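Local structure of Spermidine/putrescine ABC transporter, periplasmic binding protein (Treponema pallidum, 2V84) at residues 196-207 and 335-343. The protein probably serves as the polyamine-binding lipoprotein of an ABC transporter, with spermidine and putrescine as likely ligands. Numbering follows the deposited sequence. Where two conformers were deposited one is given.
Sequences VTDHWKPNLVKF and AHWNAVRFR
K201 reaches across to the C-terminal end of helix 330-342 and makes two polar bonds there. Its NZ donates to V340 O at 2.8 Å and forms a salt bridge with OXT of R343, the chain-terminal carboxylate, at 2.6 Å. The lysine chain is fully extended, with CG anti to the backbone N (chi1 176°), and this carries the ammonium group to the helix end. NZ meets V340 O from above the carbonyl plane, 37° out of it.

Beside these polar bonds the contact is apolar. V340 CG1 touches both F207 CZ, at 3.5 Å, and V196 CG1, at 3.7 Å. Its other methyl, CG2, touches T197 OG1, which is hydrogen-bonded to A193 O in its own helix.

F207 and W337 form a T-shaped pair. The indole edge, led by CH2, points at the phenyl face near its rim, with ring planes at 63°; the centroids of the phenyl ring and the six-membered ring of W337 are 5.3 Å apart. R341 CD lies 3.9 Å from F207 CD2. The R341 guanidinium runs on to a salt bridge with D164, and R341 CB lies over one face of the indole, toward its rim.

W337 and V196 rest on helix 166-176, where W337 touches M166, a predicted spermidine-binding residue, and is probably second shell to that site. The contact thus joins the C-terminal helix to helix 186-200 and strand 204-207. The lysine charge probably offsets both the terminal carboxylate and the negative end of the helix dipole.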
loop_
_atom_site.group_PDB
_atom_site.type_symbol
_atom_site.label_atom_id
_atom_site.label_comp_id
_atom_site.label_asym_id
_atom_site.label_seq_id
_atom_site.Cartn_x
_atom_site.Cartn_y
_atom_site.Cartn_z
ATOM N N VAL A 196 -10.749 -11.187 -15.058
ATOM C CA VAL A 196 -9.955 -10.021 -15.494
ATOM C C VAL A 196 -9.824 -9.989 -17.016
ATOM O O VAL A 196 -10.070 -8.963 -17.636
ATOM C CB VAL A 196 -8.527 -9.978 -14.862
ATOM C CG1 VAL A 196 -7.808 -8.714 -15.275
ATOM C CG2 VAL A 196 -8.582 -10.079 -13.344
ATOM N N THR A 197 -9.421 -11.116 -17.610
ATOM C CA THR A 197 -9.184 -11.172 -19.057
ATOM C C THR A 197 -10.443 -10.955 -19.879
ATOM O O THR A 197 -10.453 -10.135 -20.792
ATOM C CB THR A 197 -8.528 -12.498 -19.458
ATOM O OG1 THR A 197 -7.331 -12.637 -18.706
ATOM C CG2 THR A 197 -8.191 -12.527 -20.929
ATOM N N ASP A 198 -11.495 -11.692 -19.541
ATOM C CA ASP A 198 -12.706 -11.683 -20.343
ATOM C C ASP A 198 -13.712 -10.612 -20.001
ATOM O O ASP A 198 -14.513 -10.244 -20.862
ATOM C CB ASP A 198 -13.390 -13.058 -20.314
ATOM C CG ASP A 198 -12.664 -14.091 -21.152
ATOM O OD1 ASP A 198 -11.827 -13.695 -22.004
ATOM O OD2 ASP A 198 -12.945 -15.297 -20.955
ATOM N N HIS A 199 -13.691 -10.099 -18.775
ATOM C CA HIS A 199 -14.741 -9.159 -18.332
ATOM C C HIS A 199 -14.284 -7.733 -18.049
ATOM O O HIS A 199 -15.022 -6.777 -18.324
ATOM C CB HIS A 199 -15.531 -9.742 -17.158
ATOM C CG HIS A 199 -16.256 -11.010 -17.506
ATOM N ND1 HIS A 199 -17.265 -11.051 -18.446
ATOM C CD2 HIS A 199 -16.084 -12.287 -17.090
ATOM C CE1 HIS A 199 -17.697 -12.290 -18.576
ATOM N NE2 HIS A 199 -17.001 -13.060 -17.758
ATOM N N TRP A 200 -13.067 -7.580 -17.529
ATOM C CA TRP A 200 -12.555 -6.261 -17.163
ATOM C C TRP A 200 -11.578 -5.714 -18.176
ATOM O O TRP A 200 -11.754 -4.611 -18.655
ATOM C CB TRP A 200 -11.918 -6.283 -15.771
ATOM C CG TRP A 200 -12.877 -6.628 -14.670
ATOM C CD1 TRP A 200 -14.244 -6.693 -14.755
ATOM C CD2 TRP A 200 -12.540 -6.951 -13.318
ATOM N NE1 TRP A 200 -14.776 -7.039 -13.546
ATOM C CE2 TRP A 200 -13.755 -7.203 -12.638
ATOM C CE3 TRP A 200 -11.323 -7.037 -12.606
ATOM C CZ2 TRP A 200 -13.800 -7.530 -11.276
ATOM C CZ3 TRP A 200 -11.362 -7.379 -11.249
ATOM C CH2 TRP A 200 -12.601 -7.609 -10.593
ATOM N N LYS A 201 -10.539 -6.483 -18.493
ATOM C CA LYS A 201 -9.513 -6.054 -19.450
ATOM C C LYS A 201 -10.034 -5.467 -20.782
ATOM O O LYS A 201 -9.469 -4.462 -21.264
ATOM C CB LYS A 201 -8.515 -7.206 -19.697
ATOM C CG LYS A 201 -7.441 -6.939 -20.755
ATOM C CD LYS A 201 -6.492 -8.152 -20.848
ATOM C CE LYS A 201 -5.575 -8.075 -22.075
ATOM N NZ LYS A 201 -4.670 -9.265 -22.148
ATOM N N PRO A 202 -11.102 -6.061 -21.381
ATOM C CA PRO A 202 -11.599 -5.527 -22.656
ATOM C C PRO A 202 -12.097 -4.080 -22.591
ATOM O O PRO A 202 -12.209 -3.425 -23.626
ATOM C CB PRO A 202 -12.787 -6.447 -22.979
ATOM C CG PRO A 202 -12.523 -7.667 -22.259
ATOM C CD PRO A 202 -11.894 -7.237 -20.978
ATOM N N ASN A 203 -12.407 -3.601 -21.391
ATOM C CA ASN A 203 -12.921 -2.241 -21.203
ATOM C C ASN A 203 -11.866 -1.238 -20.791
ATOM O O ASN A 203 -12.158 -0.052 -20.649
ATOM C CB ASN A 203 -14.044 -2.242 -20.175
ATOM C CG ASN A 203 -15.189 -3.118 -20.587
ATOM O OD1 ASN A 203 -15.638 -3.066 -21.724
ATOM N ND2 ASN A 203 -15.650 -3.945 -19.678
ATOM N N LEU A 204 -10.640 -1.728 -20.598
ATOM C CA LEU A 204 -9.529 -0.911 -20.092
ATOM C C LEU A 204 -8.674 -0.322 -21.202
ATOM O O LEU A 204 -8.326 -1.027 -22.149
ATOM C CB LEU A 204 -8.607 -1.768 -19.200
ATOM C CG LEU A 204 -9.219 -2.497 -18.003
ATOM C CD1 LEU A 204 -8.121 -3.228 -17.238
ATOM C CD2 LEU A 204 -9.979 -1.572 -17.060
ATOM N N VAL A 205 -8.274 0.940 -21.044
ATOM C CA VAL A 205 -7.205 1.522 -21.880
ATOM C C VAL A 205 -5.911 0.745 -21.671
ATOM O O VAL A 205 -5.211 0.398 -22.625
ATOM C CB VAL A 205 -6.973 3.041 -21.568
ATOM C CG1 VAL A 205 -5.751 3.587 -22.303
ATOM C CG2 VAL A 205 -8.212 3.859 -21.902
ATOM N N LYS A 206 -5.593 0.467 -20.407
ATOM C CA LYS A 206 -4.404 -0.261 -20.059
ATOM C C LYS A 206 -4.409 -0.525 -18.571
ATOM O O LYS A 206 -5.318 -0.084 -17.851
ATOM C CB LYS A 206 -3.142 0.529 -20.443
ATOM C CG LYS A 206 -3.013 1.885 -19.760
ATOM C CD LYS A 206 -1.892 2.691 -20.393
ATOM C CE LYS A 206 -1.506 3.853 -19.517
ATOM N NZ LYS A 206 -0.881 4.948 -20.334
ATOM N N PHE A 207 -3.408 -1.283 -18.134
ATOM C CA PHE A 207 -3.059 -1.380 -16.733
ATOM C C PHE A 207 -2.058 -0.292 -16.456
ATOM O O PHE A 207 -1.110 -0.120 -17.219
ATOM C CB PHE A 207 -2.452 -2.762 -16.425
ATOM C CG PHE A 207 -3.422 -3.885 -16.617
ATOM C CD1 PHE A 207 -4.429 -4.111 -15.679
ATOM C CD2 PHE A 207 -3.354 -4.699 -17.757
ATOM C CE1 PHE A 207 -5.349 -5.149 -15.850
ATOM C CE2 PHE A 207 -4.280 -5.730 -17.953
ATOM C CZ PHE A 207 -5.285 -5.950 -16.987
ATOM N N ALA A 335 1.784 -16.928 -13.704
ATOM C CA ALA A 335 1.412 -17.534 -14.977
ATOM C C ALA A 335 0.126 -16.953 -15.525
ATOM O O ALA A 335 0.015 -16.697 -16.723
ATOM C CB ALA A 335 1.292 -19.053 -14.831
ATOM N N HIS A 336 -0.845 -16.722 -14.647
ATOM C CA HIS A 336 -2.082 -16.083 -15.055
ATOM C C HIS A 336 -1.859 -14.597 -15.346
ATOM O O HIS A 336 -2.379 -14.071 -16.332
ATOM C CB HIS A 336 -3.161 -16.261 -13.988
ATOM C CG HIS A 336 -3.712 -17.651 -13.913
ATOM N ND1 HIS A 336 -4.447 -18.216 -14.934
ATOM C CD2 HIS A 336 -3.643 -18.589 -12.939
ATOM C CE1 HIS A 336 -4.800 -19.443 -14.597
ATOM N NE2 HIS A 336 -4.328 -19.693 -13.388
ATOM N N TRP A 337 -1.079 -13.929 -14.495
ATOM C CA TRP A 337 -0.862 -12.498 -14.663
ATOM C C TRP A 337 -0.073 -12.117 -15.924
ATOM O O TRP A 337 -0.433 -11.179 -16.598
ATOM C CB TRP A 337 -0.254 -11.887 -13.413
ATOM C CG TRP A 337 0.094 -10.448 -13.543
ATOM C CD1 TRP A 337 1.355 -9.913 -13.631
ATOM C CD2 TRP A 337 -0.818 -9.340 -13.590
ATOM N NE1 TRP A 337 1.283 -8.550 -13.731
ATOM C CE2 TRP A 337 -0.036 -8.166 -13.703
ATOM C CE3 TRP A 337 -2.215 -9.224 -13.548
ATOM C CZ2 TRP A 337 -0.607 -6.887 -13.797
ATOM C CZ3 TRP A 337 -2.780 -7.947 -13.636
ATOM C CH2 TRP A 337 -1.972 -6.802 -13.758
ATOM N N ASN A 338 0.999 -12.845 -16.225
ATOM C CA ASN A 338 1.782 -12.551 -17.424
ATOM C C ASN A 338 0.947 -12.666 -18.715
ATOM O O ASN A 338 1.217 -11.979 -19.703
ATOM C CB ASN A 338 3.062 -13.407 -17.476
ATOM C CG ASN A 338 4.178 -12.874 -16.563
ATOM O OD1 ASN A 338 4.099 -11.773 -16.023
ATOM N ND2 ASN A 338 5.227 -13.663 -16.406
ATOM N N ALA A 339 -0.083 -13.512 -18.677
ATOM C CA ALA A 339 -1.022 -13.678 -19.767
ATOM C C ALA A 339 -2.003 -12.495 -19.812
ATOM O O ALA A 339 -2.250 -11.922 -20.868
ATOM C CB ALA A 339 -1.774 -14.983 -19.614
ATOM N N VAL A 340 -2.568 -12.145 -18.660
ATOM C CA VAL A 340 -3.426 -10.958 -18.541
ATOM C C VAL A 340 -2.680 -9.701 -19.007
ATOM O O VAL A 340 -3.233 -8.856 -19.728
ATOM C CB VAL A 340 -3.840 -10.715 -17.059
ATOM C CG1 VAL A 340 -4.493 -9.330 -16.885
ATOM C CG2 VAL A 340 -4.753 -11.814 -16.560
ATOM N N ARG A 341 -1.429 -9.590 -18.582
ATOM C CA ARG A 341 -0.689 -8.340 -18.671
ATOM C C ARG A 341 0.025 -8.132 -20.010
ATOM O O ARG A 341 0.138 -6.992 -20.474
ATOM C CB ARG A 341 0.259 -8.222 -17.468
ATOM C CG ARG A 341 1.151 -6.987 -17.393
ATOM C CD ARG A 341 0.389 -5.658 -17.497
ATOM N NE ARG A 341 1.323 -4.541 -17.341
ATOM C CZ ARG A 341 2.074 -4.039 -18.319
ATOM N NH1 ARG A 341 2.009 -4.537 -19.549
ATOM N NH2 ARG A 341 2.899 -3.030 -18.068
ATOM N N PHE A 342 0.489 -9.218 -20.631
ATOM C CA PHE A 342 1.275 -9.113 -21.868
ATOM C C PHE A 342 0.638 -9.739 -23.109
ATOM O O PHE A 342 1.285 -9.824 -24.158
ATOM C CB PHE A 342 2.675 -9.702 -21.671
ATOM C CG PHE A 342 3.485 -9.009 -20.622
ATOM C CD1 PHE A 342 3.883 -7.683 -20.791
ATOM C CD2 PHE A 342 3.877 -9.687 -19.482
ATOM C CE1 PHE A 342 4.631 -7.039 -19.833
ATOM C CE2 PHE A 342 4.632 -9.051 -18.509
ATOM C CZ PHE A 342 5.013 -7.718 -18.687
ATOM N N ARG A 343 -0.607 -10.198 -22.991
ATOM C CA ARG A 343 -1.350 -10.687 -24.153
ATOM C C ARG A 343 -2.462 -9.710 -24.487
ATOM O O ARG A 343 -3.179 -9.889 -25.475
ATOM C CB ARG A 343 -1.940 -12.078 -23.912
ATOM C CG ARG A 343 -0.935 -13.198 -23.894
ATOM C CD ARG A 343 -1.588 -14.503 -23.468
ATOM N NE ARG A 343 -0.606 -15.454 -22.945
ATOM C CZ ARG A 343 -0.880 -16.710 -22.593
ATOM N NH1 ARG A 343 -2.117 -17.190 -22.707
ATOM N NH2 ARG A 343 0.088 -17.483 -22.118
ATOM O OXT ARG A 343 -2.668 -8.720 -23.780
#